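Local coordinates for enoyl-acyl carrier protein reductase (Uncultured bacterium, PDB 6KIA), which probably reduces the double bond of enoyl-acyl carrier protein substrates with NADH, the last step of each round of bacterial fatty-acid elongation, at residues M203-V208 and S259-K264; G240-E245 and R268-A273; Q253-T258 and C288-T293. All coordinates share one frame; numbering follows the deposited sequence.

Overall arrangement
From the N terminus, helix 196-219 supplies the first partner, residues 203-208, and interaction 1 closes a loop of about fifty residues when the chain returns to them at 259-264. Before that return, the chain has passed 240-245, the start of interaction 2, and 253-258, the start of interaction 3; interaction 2 closes at 268-273, over 22 intervening residues, and interaction 3 at 288-293, over 29. Each contact therefore crosses the other two, and none nests. Interactions 1 and 2 share helix 263-278, while Tyr-241 and the hairpin of strands 244-248 and 251-255 join interactions 2 and 3. The three illustrate how crossed contacts draw two helices, a hairpin and a strand-end loop around one NADH.

Interaction 1 of 3, residues M203-V208 and S259-K264; sequences MNFDEV and SYTQGK. With NAI (1,4-dihydronicotinamide adenine dinucleotide), chain D.
A bend in Gln-262 at its second torsion (chi2 -85°) folds the side chain over Phe-205, whose CG, anti to its carbonyl carbon (chi1 -76°), carries the ring toward the turn at 260-263. The amide then lies nearly flat on the ring, the two planes 15° apart, with NE2 of Gln-262 3.2 Å above the centre of the Phe-205 ring. Farther back, CG of Gln-262 makes a CH-pi contact over the same ring, 4.2 Å from the centroid of Phe-205. The polar ends of the amide look elsewhere: NE2 donates to Gly-163 O and OE1 pairs with Thr-209 OG1, so the stack is fixed in rotation by bonds to third parties. Thr-261 comes to the ring edge instead, its OG1 3.5 Å from CE2 of Phe-205, while that hydroxyl bonds to Tyr-179 OH.

The motif is a helix start packed on the middle of another helix. Gln-262 occupies the N-cap of helix 263-278, and a type I turn from Tyr-260 to Gly-263 leads into it, closed by Gly-263 N to Tyr-260 O at 3.0 Å. Phe-205 belongs to helix 196-219, which also brings CG1 of Val-208 within 3.8 Å of C6A in the adenine of NADH. At the more open side of the contact, a water joins the two helices: it donates to OD1 of Asp-206 at 2.7 Å and, more weakly, to O of Lys-264 at 2.9 Å. The side chain of Asp-206 also packs against Ala-265 and Arg-268 of helix 263-278.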
# COMPACT_ATOMS: atom_id res chain seq x y z
N MET A 203 -0.92 -17.32 1.35
CA MET A 203 -2.23 -17.52 0.72
C MET A 203 -3.20 -16.38 1.08
O MET A 203 -3.95 -15.84 0.22
CB MET A 203 -2.81 -18.87 1.16
CG MET A 203 -1.97 -20.04 0.72
SD MET A 203 -2.60 -21.59 1.37
CE MET A 203 -4.35 -21.29 1.31
N ASN A 204 -3.18 -15.99 2.35
CA ASN A 204 -4.06 -14.91 2.79
C ASN A 204 -3.67 -13.57 2.15
O ASN A 204 -4.53 -12.78 1.77
CB ASN A 204 -4.05 -14.78 4.31
CG ASN A 204 -5.41 -14.41 4.87
OD1 ASN A 204 -6.46 -14.72 4.29
ND2 ASN A 204 -5.41 -13.74 6.01
N PHE A 205 -2.36 -13.35 2.01
CA PHE A 205 -1.84 -12.15 1.34
C PHE A 205 -2.35 -12.11 -0.10
O PHE A 205 -2.82 -11.07 -0.57
CB PHE A 205 -0.30 -12.11 1.31
CG PHE A 205 0.37 -11.73 2.63
CD1 PHE A 205 -0.36 -11.54 3.79
CD2 PHE A 205 1.75 -11.57 2.67
CE1 PHE A 205 0.31 -11.20 4.99
CE2 PHE A 205 2.43 -11.23 3.86
CZ PHE A 205 1.70 -11.04 5.01
N ASP A 206 -2.25 -13.23 -0.82
CA ASP A 206 -2.78 -13.24 -2.18
C ASP A 206 -4.24 -12.84 -2.18
O ASP A 206 -4.68 -12.05 -3.04
CB ASP A 206 -2.63 -14.61 -2.85
CG ASP A 206 -1.28 -14.82 -3.51
OD1 ASP A 206 -0.43 -13.90 -3.53
OD2 ASP A 206 -1.06 -15.94 -4.03
N GLU A 207 -5.02 -13.36 -1.22
CA GLU A 207 -6.45 -13.04 -1.22
C GLU A 207 -6.73 -11.54 -0.98
O GLU A 207 -7.50 -10.89 -1.72
CB GLU A 207 -7.20 -13.86 -0.17
CG GLU A 207 -7.39 -15.33 -0.48
CD GLU A 207 -7.89 -15.61 -1.89
OE1 GLU A 207 -8.64 -14.78 -2.45
OE2 GLU A 207 -7.58 -16.70 -2.42
N VAL A 208 -6.11 -10.99 0.07
CA VAL A 208 -6.39 -9.61 0.48
C VAL A 208 -5.75 -8.55 -0.42
O VAL A 208 -6.39 -7.57 -0.80
CB VAL A 208 -5.90 -9.35 1.94
CG1 VAL A 208 -6.22 -7.91 2.35
CG2 VAL A 208 -6.52 -10.38 2.93
N SER A 259 13.05 -7.63 3.65
CA SER A 259 12.39 -8.47 2.66
C SER A 259 10.88 -8.20 2.66
O SER A 259 10.20 -8.31 3.69
CB SER A 259 12.70 -9.95 2.97
OG SER A 259 11.89 -10.85 2.23
N TYR A 260 10.35 -7.82 1.49
CA TYR A 260 8.95 -7.42 1.41
C TYR A 260 8.05 -8.63 1.21
O TYR A 260 7.90 -9.14 0.10
CB TYR A 260 8.79 -6.42 0.27
CG TYR A 260 7.42 -5.84 0.16
CD1 TYR A 260 6.98 -4.88 1.05
CD2 TYR A 260 6.57 -6.26 -0.86
CE1 TYR A 260 5.70 -4.33 0.93
CE2 TYR A 260 5.30 -5.72 -0.98
CZ TYR A 260 4.88 -4.77 -0.08
OH TYR A 260 3.60 -4.25 -0.22
N THR A 261 7.44 -9.09 2.30
CA THR A 261 6.74 -10.36 2.33
C THR A 261 5.49 -10.37 1.45
O THR A 261 5.03 -11.44 1.06
CB THR A 261 6.38 -10.73 3.76
OG1 THR A 261 5.52 -9.73 4.32
CG2 THR A 261 7.65 -10.76 4.57
N GLN A 262 4.95 -9.19 1.16
CA GLN A 262 3.75 -9.05 0.33
C GLN A 262 4.12 -9.03 -1.17
O GLN A 262 3.27 -8.80 -2.03
CB GLN A 262 3.04 -7.74 0.69
CG GLN A 262 2.25 -7.79 1.99
CD GLN A 262 0.85 -8.35 1.88
OE1 GLN A 262 0.37 -8.75 0.81
NE2 GLN A 262 0.16 -8.38 3.03
N GLY A 263 5.40 -9.28 -1.47
CA GLY A 263 5.91 -9.12 -2.82
C GLY A 263 5.25 -9.99 -3.87
O GLY A 263 4.90 -9.53 -4.95
N LYS A 264 5.10 -11.26 -3.55
CA LYS A 264 4.39 -12.18 -4.44
C LYS A 264 2.96 -11.71 -4.74
O LYS A 264 2.49 -11.78 -5.89
CB LYS A 264 4.39 -13.59 -3.85
CG LYS A 264 5.75 -14.26 -3.86
CD LYS A 264 6.16 -14.56 -5.30
CE LYS A 264 7.52 -15.24 -5.38
NZ LYS A 264 7.92 -15.42 -6.81
PA NAI D . -3.29 1.72 5.48
O1A NAI D . -3.80 3.11 5.67
O2A NAI D . -3.20 0.84 6.71
O5B NAI D . -4.19 1.05 4.35
C5B NAI D . -4.42 -0.35 4.37
C4B NAI D . -5.67 -0.53 3.46
O4B NAI D . -5.88 -2.06 3.35
C3B NAI D . -6.74 -0.03 3.98
O3B NAI D . -7.61 0.62 2.97
C2B NAI D . -7.52 -1.33 4.65
O2B NAI D . -8.94 -0.98 4.87
C1B NAI D . -7.32 -2.27 3.80
N9A NAI D . -7.26 -3.59 4.46
C8A NAI D . -6.42 -4.18 5.32
N7A NAI D . -6.87 -5.40 5.58
C5A NAI D . -8.01 -5.58 4.86
C6A NAI D . -8.83 -6.70 4.82
N6A NAI D . -8.79 -7.98 5.46
N1A NAI D . -9.92 -6.65 4.04
C2A NAI D . -10.21 -5.52 3.32
N3A NAI D . -9.38 -4.41 3.36
C4A NAI D . -8.27 -4.46 4.16
O3 NAI D . -1.77 1.72 4.84
PN NAI D . -1.28 2.08 3.34
O1N NAI D . -1.73 3.46 2.96
O2N NAI D . 0.23 1.92 3.42
O5D NAI D . -1.92 0.99 2.37
C5D NAI D . -2.71 1.36 1.26
C4D NAI D . -2.10 0.70 -0.00
O4D NAI D . -0.94 1.28 -0.26
C3D NAI D . -1.77 -0.76 0.27
O3D NAI D . -2.22 -1.59 -0.75
C2D NAI D . -0.23 -0.74 0.26
O2D NAI D . 0.28 -2.09 0.02
C1D NAI D . 0.07 0.14 -0.66
N1N NAI D . 1.43 0.66 -0.56
C2N NAI D . 1.99 1.03 0.64
C3N NAI D . 3.32 1.47 0.69
C7N NAI D . 3.95 1.92 2.01
O7N NAI D . 5.17 1.99 2.12
N7N NAI D . 3.11 2.26 3.10
C4N NAI D . 4.10 1.56 -0.45
C5N NAI D . 3.51 1.23 -1.68
C6N NAI D . 2.18 0.78 -1.72
O HOH W 1 1.15 -14.30 -5.66

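Interaction 2 of 3, residues G240-E245 and R268-A273; sequences GYHGTE and RLERIA. With NAI (1,4-dihydronicotinamide adenine dinucleotide), chain D.
A His-carboxylate hydrogen bond between His-242 and Glu-270 fastens the loop that follows strand 234-240 to the helix of a beta-alpha-beta crossover, the repeating unit of Rossmann-type folds. ND1 of His-242 donates to OE2 of Glu-270 at 2.7 Å, with a nearly straight N-H...O angle of 164°. The oxygen sits at the edge of the imidazole, in its plane, and accepts the N-H through its syn lone pair. Ring and carboxylate are close to coplanar, 27° apart, although the two side chains meet at about a right angle. With CG anti to the backbone N (chi1 -161°), the imidazole leans toward the helix, and the extended Glu-270 chain reaches out to meet it. The same OE2 is also bonded to Asn-287 ND2, so two donors hold the buried carboxylate oxygen, while the imidazole stacks on Trp-364.

One residue before Glu-270, CD2 of Leu-269 rests 4.3 Å from CA of Gly-240. The strand end also serves the cofactor: O of Gly-240 lies 3.1 Å from C6N of NADH, and CB of Tyr-241 is 3.5 Å from C5N of NADH. Tyr-241 thus turns away from the helix while its neighbour His-242 turns toward it.

Helix 263-278 spans the connection between the parallel neighbours 234-240 and 283-287, with the hairpin 244-255 inserted before it. Leu-269 touches both Phe-213 of helix 196-219 and Val-285 of strand 283-287, and Glu-270 packs on Val-421 and Trp-423 of strand 421-423.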
# COMPACT_ATOMS: atom_id res chain seq x y z
N GLY A 240 0.38 -0.17 -5.64
CA GLY A 240 1.29 -1.30 -5.65
C GLY A 240 2.55 -0.93 -4.91
O GLY A 240 2.82 0.25 -4.70
N TYR A 241 3.30 -1.94 -4.48
CA TYR A 241 4.70 -1.70 -4.10
C TYR A 241 5.56 -2.71 -4.84
O TYR A 241 5.26 -3.91 -4.82
CB TYR A 241 4.94 -1.82 -2.59
CG TYR A 241 6.41 -1.57 -2.28
CD1 TYR A 241 6.96 -0.30 -2.44
CD2 TYR A 241 7.24 -2.61 -1.88
CE1 TYR A 241 8.29 -0.06 -2.20
CE2 TYR A 241 8.58 -2.38 -1.62
CZ TYR A 241 9.10 -1.11 -1.77
OH TYR A 241 10.45 -0.85 -1.53
N HIS A 242 6.59 -2.22 -5.53
CA HIS A 242 7.48 -3.11 -6.29
C HIS A 242 8.84 -2.45 -6.38
O HIS A 242 9.45 -2.38 -7.46
CB HIS A 242 6.90 -3.41 -7.68
CG HIS A 242 7.49 -4.62 -8.33
ND1 HIS A 242 6.85 -5.31 -9.34
CD2 HIS A 242 8.67 -5.27 -8.12
CE1 HIS A 242 7.59 -6.34 -9.71
NE2 HIS A 242 8.70 -6.34 -8.99
N GLY A 243 9.27 -1.87 -5.26
CA GLY A 243 10.49 -1.09 -5.24
C GLY A 243 10.32 0.27 -5.88
O GLY A 243 9.34 0.53 -6.60
N THR A 244 11.30 1.15 -5.67
CA THR A 244 11.17 2.54 -6.09
C THR A 244 12.53 3.12 -6.55
O THR A 244 13.56 2.80 -5.97
CB THR A 244 10.64 3.38 -4.91
OG1 THR A 244 9.37 2.86 -4.49
CG2 THR A 244 10.51 4.87 -5.28
N GLU A 245 12.52 3.95 -7.60
CA GLU A 245 13.76 4.62 -8.01
C GLU A 245 14.00 5.83 -7.15
O GLU A 245 13.15 6.75 -7.02
CB GLU A 245 13.72 5.03 -9.48
CG GLU A 245 13.58 3.88 -10.45
CD GLU A 245 13.56 4.32 -11.90
OE1 GLU A 245 12.68 5.12 -12.25
OE2 GLU A 245 14.42 3.88 -12.69
N ARG A 268 1.13 -10.48 -8.25
CA ARG A 268 -0.14 -11.04 -8.71
C ARG A 268 -1.15 -9.92 -9.00
O ARG A 268 -1.90 -9.98 -9.97
CB ARG A 268 -0.71 -12.01 -7.67
CG ARG A 268 -1.96 -12.73 -8.13
CD ARG A 268 -2.43 -13.73 -7.09
NE ARG A 268 -3.59 -14.48 -7.58
CZ ARG A 268 -3.51 -15.58 -8.33
NH1 ARG A 268 -2.32 -16.10 -8.64
NH2 ARG A 268 -4.61 -16.16 -8.74
N LEU A 269 -1.12 -8.89 -8.17
CA LEU A 269 -1.93 -7.69 -8.39
C LEU A 269 -1.62 -7.06 -9.75
O LEU A 269 -2.53 -6.72 -10.53
CB LEU A 269 -1.67 -6.68 -7.27
CG LEU A 269 -2.38 -5.32 -7.36
CD1 LEU A 269 -3.88 -5.49 -7.08
CD2 LEU A 269 -1.73 -4.32 -6.39
N GLU A 270 -0.33 -6.91 -10.04
CA GLU A 270 0.10 -6.42 -11.35
C GLU A 270 -0.45 -7.29 -12.49
O GLU A 270 -0.97 -6.77 -13.48
CB GLU A 270 1.62 -6.37 -11.43
CG GLU A 270 2.22 -5.31 -10.53
CD GLU A 270 3.72 -5.43 -10.44
OE1 GLU A 270 4.26 -6.49 -10.81
OE2 GLU A 270 4.35 -4.47 -9.96
N ARG A 271 -0.33 -8.61 -12.34
CA ARG A 271 -0.83 -9.50 -13.39
C ARG A 271 -2.34 -9.36 -13.61
O ARG A 271 -2.82 -9.43 -14.74
CB ARG A 271 -0.48 -10.95 -13.08
CG ARG A 271 1.00 -11.24 -13.20
CD ARG A 271 1.32 -12.75 -13.19
NE ARG A 271 0.78 -13.48 -12.04
CZ ARG A 271 1.39 -13.60 -10.87
NH1 ARG A 271 2.57 -13.02 -10.66
NH2 ARG A 271 0.82 -14.31 -9.90
N ILE A 272 -3.10 -9.18 -12.53
CA ILE A 272 -4.54 -8.95 -12.65
C ILE A 272 -4.81 -7.68 -13.48
O ILE A 272 -5.65 -7.69 -14.40
CB ILE A 272 -5.21 -8.83 -11.26
CG1 ILE A 272 -5.21 -10.20 -10.56
CG2 ILE A 272 -6.64 -8.30 -11.37
CD1 ILE A 272 -5.45 -10.13 -9.06
N ALA A 273 -4.06 -6.62 -13.20
CA ALA A 273 -4.20 -5.38 -14.00
C ALA A 273 -3.86 -5.61 -15.47
O ALA A 273 -4.56 -5.10 -16.36
CB ALA A 273 -3.31 -4.27 -13.44
PA NAI D . -3.29 1.72 5.48
O1A NAI D . -3.80 3.11 5.67
O2A NAI D . -3.20 0.84 6.71
O5B NAI D . -4.19 1.05 4.35
C5B NAI D . -4.42 -0.35 4.37
C4B NAI D . -5.67 -0.53 3.46
O4B NAI D . -5.88 -2.06 3.35
C3B NAI D . -6.74 -0.03 3.98
O3B NAI D . -7.61 0.62 2.97
C2B NAI D . -7.52 -1.33 4.65
O2B NAI D . -8.94 -0.98 4.87
C1B NAI D . -7.32 -2.27 3.80
N9A NAI D . -7.26 -3.59 4.46
C8A NAI D . -6.42 -4.18 5.32
N7A NAI D . -6.87 -5.40 5.58
C5A NAI D . -8.01 -5.58 4.86
C6A NAI D . -8.83 -6.70 4.82
N6A NAI D . -8.79 -7.98 5.46
N1A NAI D . -9.92 -6.65 4.04
C2A NAI D . -10.21 -5.52 3.32
N3A NAI D . -9.38 -4.41 3.36
C4A NAI D . -8.27 -4.46 4.16
O3 NAI D . -1.77 1.72 4.84
PN NAI D . -1.28 2.08 3.34
O1N NAI D . -1.73 3.46 2.96
O2N NAI D . 0.23 1.92 3.42
O5D NAI D . -1.92 0.99 2.37
C5D NAI D . -2.71 1.36 1.26
C4D NAI D . -2.10 0.70 -0.00
O4D NAI D . -0.94 1.28 -0.26
C3D NAI D . -1.77 -0.76 0.27
O3D NAI D . -2.22 -1.59 -0.75
C2D NAI D . -0.23 -0.74 0.26
O2D NAI D . 0.28 -2.09 0.02
C1D NAI D . 0.07 0.14 -0.66
N1N NAI D . 1.43 0.66 -0.56
C2N NAI D . 1.99 1.03 0.64
C3N NAI D . 3.32 1.47 0.69
C7N NAI D . 3.95 1.92 2.01
O7N NAI D . 5.17 1.99 2.12
N7N NAI D . 3.11 2.26 3.10
C4N NAI D . 4.10 1.56 -0.45
C5N NAI D . 3.51 1.23 -1.68
C6N NAI D . 2.18 0.78 -1.72

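Interaction 3 of 3, residues Q253-T258 and C288-T293; sequences QWQTYT and CPEIRT. With NAI (1,4-dihydronicotinamide adenine dinucleotide), chain D.
OE2 of Glu-290 is gripped by two groups, NE2 of Gln-255 at 2.9 Å and the hydroxyl of Tyr-241. The amide N-H approaches with an angle of 151° at the hydrogen and meets the oxygen on its syn side, but 31° out of the carboxylate plane. Amide and carboxylate are steeply turned against each other, 69° apart, as the two side chains arrive from opposite directions, both bent at the second torsion. The amide of Gln-255 is itself held at both its polar atoms, since OE1 bonds to Ser-305 OG and NE2 also donates to Thr-244 O. That oxygen of the buried Glu-290 carboxylate is thus held by the hairpin strand 251-255 and by Tyr-241.

The backbone around Glu-290 faces the cofactor. N of Ile-291 donates almost in line to the carboxamide O7N of NADH at 3.1 Å, and OG1 of Thr-293 donates a hydrogen bond to the phosphate oxygen O2N of NADH at 2.6 Å. O of Pro-289 lies 3.3 Å from C4N, the hydride-bearing carbon of NADH. A loop after a central parallel strand that binds the carboxamide through a main-chain N-H resembles the nicotinamide site of short-chain dehydrogenase-type Rossmann-fold reductases.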
# COMPACT_ATOMS: atom_id res chain seq x y z
N GLN A 253 17.83 5.39 -9.35
CA GLN A 253 18.08 3.95 -9.45
C GLN A 253 17.07 3.16 -8.63
O GLN A 253 16.75 3.52 -7.48
CB GLN A 253 19.50 3.59 -8.98
CG GLN A 253 20.57 4.49 -9.60
CD GLN A 253 21.97 3.88 -9.51
OE1 GLN A 253 22.16 2.70 -9.81
NE2 GLN A 253 22.93 4.67 -9.06
N TRP A 254 16.57 2.08 -9.23
CA TRP A 254 15.62 1.22 -8.56
C TRP A 254 16.25 0.56 -7.35
O TRP A 254 17.39 0.08 -7.41
CB TRP A 254 15.09 0.14 -9.50
CG TRP A 254 14.08 -0.75 -8.86
CD1 TRP A 254 12.73 -0.53 -8.80
CD2 TRP A 254 14.31 -2.00 -8.18
NE1 TRP A 254 12.11 -1.56 -8.13
CE2 TRP A 254 13.05 -2.47 -7.73
CE3 TRP A 254 15.46 -2.75 -7.89
CZ2 TRP A 254 12.90 -3.66 -7.03
CZ3 TRP A 254 15.30 -3.95 -7.20
CH2 TRP A 254 14.04 -4.39 -6.78
N GLN A 255 15.51 0.57 -6.25
CA GLN A 255 15.92 -0.17 -5.08
C GLN A 255 14.64 -0.60 -4.37
O GLN A 255 13.54 -0.35 -4.87
CB GLN A 255 16.83 0.69 -4.19
CG GLN A 255 16.27 2.07 -3.85
CD GLN A 255 15.22 2.02 -2.74
OE1 GLN A 255 15.54 1.76 -1.57
NE2 GLN A 255 13.96 2.24 -3.12
N THR A 256 14.79 -1.24 -3.22
CA THR A 256 13.63 -1.79 -2.49
C THR A 256 13.95 -1.95 -1.02
O THR A 256 15.12 -2.07 -0.65
CB THR A 256 13.20 -3.16 -3.06
OG1 THR A 256 11.99 -3.60 -2.41
CG2 THR A 256 14.31 -4.21 -2.82
N TYR A 257 12.91 -2.00 -0.19
CA TYR A 257 13.01 -2.57 1.14
C TYR A 257 13.05 -4.09 1.01
O TYR A 257 12.30 -4.67 0.23
CB TYR A 257 11.79 -2.16 2.00
CG TYR A 257 11.65 -2.98 3.26
CD1 TYR A 257 12.34 -2.64 4.41
CD2 TYR A 257 10.81 -4.10 3.29
CE1 TYR A 257 12.23 -3.40 5.58
CE2 TYR A 257 10.69 -4.86 4.44
CZ TYR A 257 11.40 -4.51 5.59
OH TYR A 257 11.25 -5.28 6.72
N THR A 258 13.92 -4.74 1.78
CA THR A 258 14.01 -6.20 1.86
C THR A 258 13.85 -6.61 3.33
O THR A 258 14.45 -5.97 4.21
CB THR A 258 15.36 -6.72 1.27
OG1 THR A 258 15.50 -6.32 -0.10
CG2 THR A 258 15.48 -8.24 1.35
N CYS A 288 4.10 2.64 -5.89
CA CYS A 288 4.41 3.89 -5.17
C CYS A 288 5.59 3.76 -4.21
O CYS A 288 5.95 2.65 -3.84
CB CYS A 288 3.17 4.36 -4.39
SG CYS A 288 1.80 4.91 -5.49
N PRO A 289 6.17 4.89 -3.78
CA PRO A 289 7.34 4.80 -2.88
C PRO A 289 7.08 4.26 -1.48
O PRO A 289 5.97 4.26 -0.97
CB PRO A 289 7.79 6.26 -2.75
CG PRO A 289 7.30 6.92 -3.96
CD PRO A 289 5.95 6.28 -4.22
N GLU A 290 8.17 3.83 -0.84
CA GLU A 290 8.19 3.50 0.57
C GLU A 290 7.83 4.73 1.40
O GLU A 290 8.46 5.80 1.25
CB GLU A 290 9.59 3.02 0.99
CG GLU A 290 10.17 1.87 0.16
CD GLU A 290 10.89 2.32 -1.12
OE1 GLU A 290 10.88 3.53 -1.47
OE2 GLU A 290 11.48 1.46 -1.79
N ILE A 291 6.83 4.59 2.27
CA ILE A 291 6.50 5.64 3.23
C ILE A 291 6.13 5.01 4.56
O ILE A 291 6.10 3.78 4.68
CB ILE A 291 5.36 6.55 2.73
CG1 ILE A 291 4.10 5.75 2.42
CG2 ILE A 291 5.77 7.36 1.49
CD1 ILE A 291 2.92 6.67 2.20
N ARG A 292 5.89 5.83 5.58
CA ARG A 292 5.42 5.29 6.84
C ARG A 292 3.91 5.52 7.02
O ARG A 292 3.44 6.67 7.06
CB ARG A 292 6.21 5.87 8.01
CG ARG A 292 7.65 5.39 7.97
CD ARG A 292 8.43 5.77 9.22
NE ARG A 292 8.22 4.83 10.32
CZ ARG A 292 7.50 5.09 11.40
NH1 ARG A 292 6.92 6.27 11.55
NH2 ARG A 292 7.38 4.17 12.35
N THR A 293 3.18 4.41 7.04
CA THR A 293 1.74 4.37 7.26
C THR A 293 1.43 3.32 8.32
O THR A 293 2.34 2.65 8.83
CB THR A 293 0.97 3.97 6.00
OG1 THR A 293 1.29 2.61 5.71
CG2 THR A 293 1.30 4.85 4.81
PA NAI D . -3.29 1.72 5.48
O1A NAI D . -3.80 3.11 5.67
O2A NAI D . -3.20 0.84 6.71
O5B NAI D . -4.19 1.05 4.35
C5B NAI D . -4.42 -0.35 4.37
C4B NAI D . -5.67 -0.53 3.46
O4B NAI D . -5.88 -2.06 3.35
C3B NAI D . -6.74 -0.03 3.98
O3B NAI D . -7.61 0.62 2.97
C2B NAI D . -7.52 -1.33 4.65
O2B NAI D . -8.94 -0.98 4.87
C1B NAI D . -7.32 -2.27 3.80
N9A NAI D . -7.26 -3.59 4.46
C8A NAI D . -6.42 -4.18 5.32
N7A NAI D . -6.87 -5.40 5.58
C5A NAI D . -8.01 -5.58 4.86
C6A NAI D . -8.83 -6.70 4.82
N6A NAI D . -8.79 -7.98 5.46
N1A NAI D . -9.92 -6.65 4.04
C2A NAI D . -10.21 -5.52 3.32
N3A NAI D . -9.38 -4.41 3.36
C4A NAI D . -8.27 -4.46 4.16
O3 NAI D . -1.77 1.72 4.84
PN NAI D . -1.28 2.08 3.34
O1N NAI D . -1.73 3.46 2.96
O2N NAI D . 0.23 1.92 3.42
O5D NAI D . -1.92 0.99 2.37
C5D NAI D . -2.71 1.36 1.26
C4D NAI D . -2.10 0.70 -0.00
O4D NAI D . -0.94 1.28 -0.26
C3D NAI D . -1.77 -0.76 0.27
O3D NAI D . -2.22 -1.59 -0.75
C2D NAI D . -0.23 -0.74 0.26
O2D NAI D . 0.28 -2.09 0.02
C1D NAI D . 0.07 0.14 -0.66
N1N NAI D . 1.43 0.66 -0.56
C2N NAI D . 1.99 1.03 0.64
C3N NAI D . 3.32 1.47 0.69
C7N NAI D . 3.95 1.92 2.01
O7N NAI D . 5.17 1.99 2.12
N7N NAI D . 3.11 2.26 3.10
C4N NAI D . 4.10 1.56 -0.45
C5N NAI D . 3.51 1.23 -1.68
C6N NAI D . 2.18 0.78 -1.72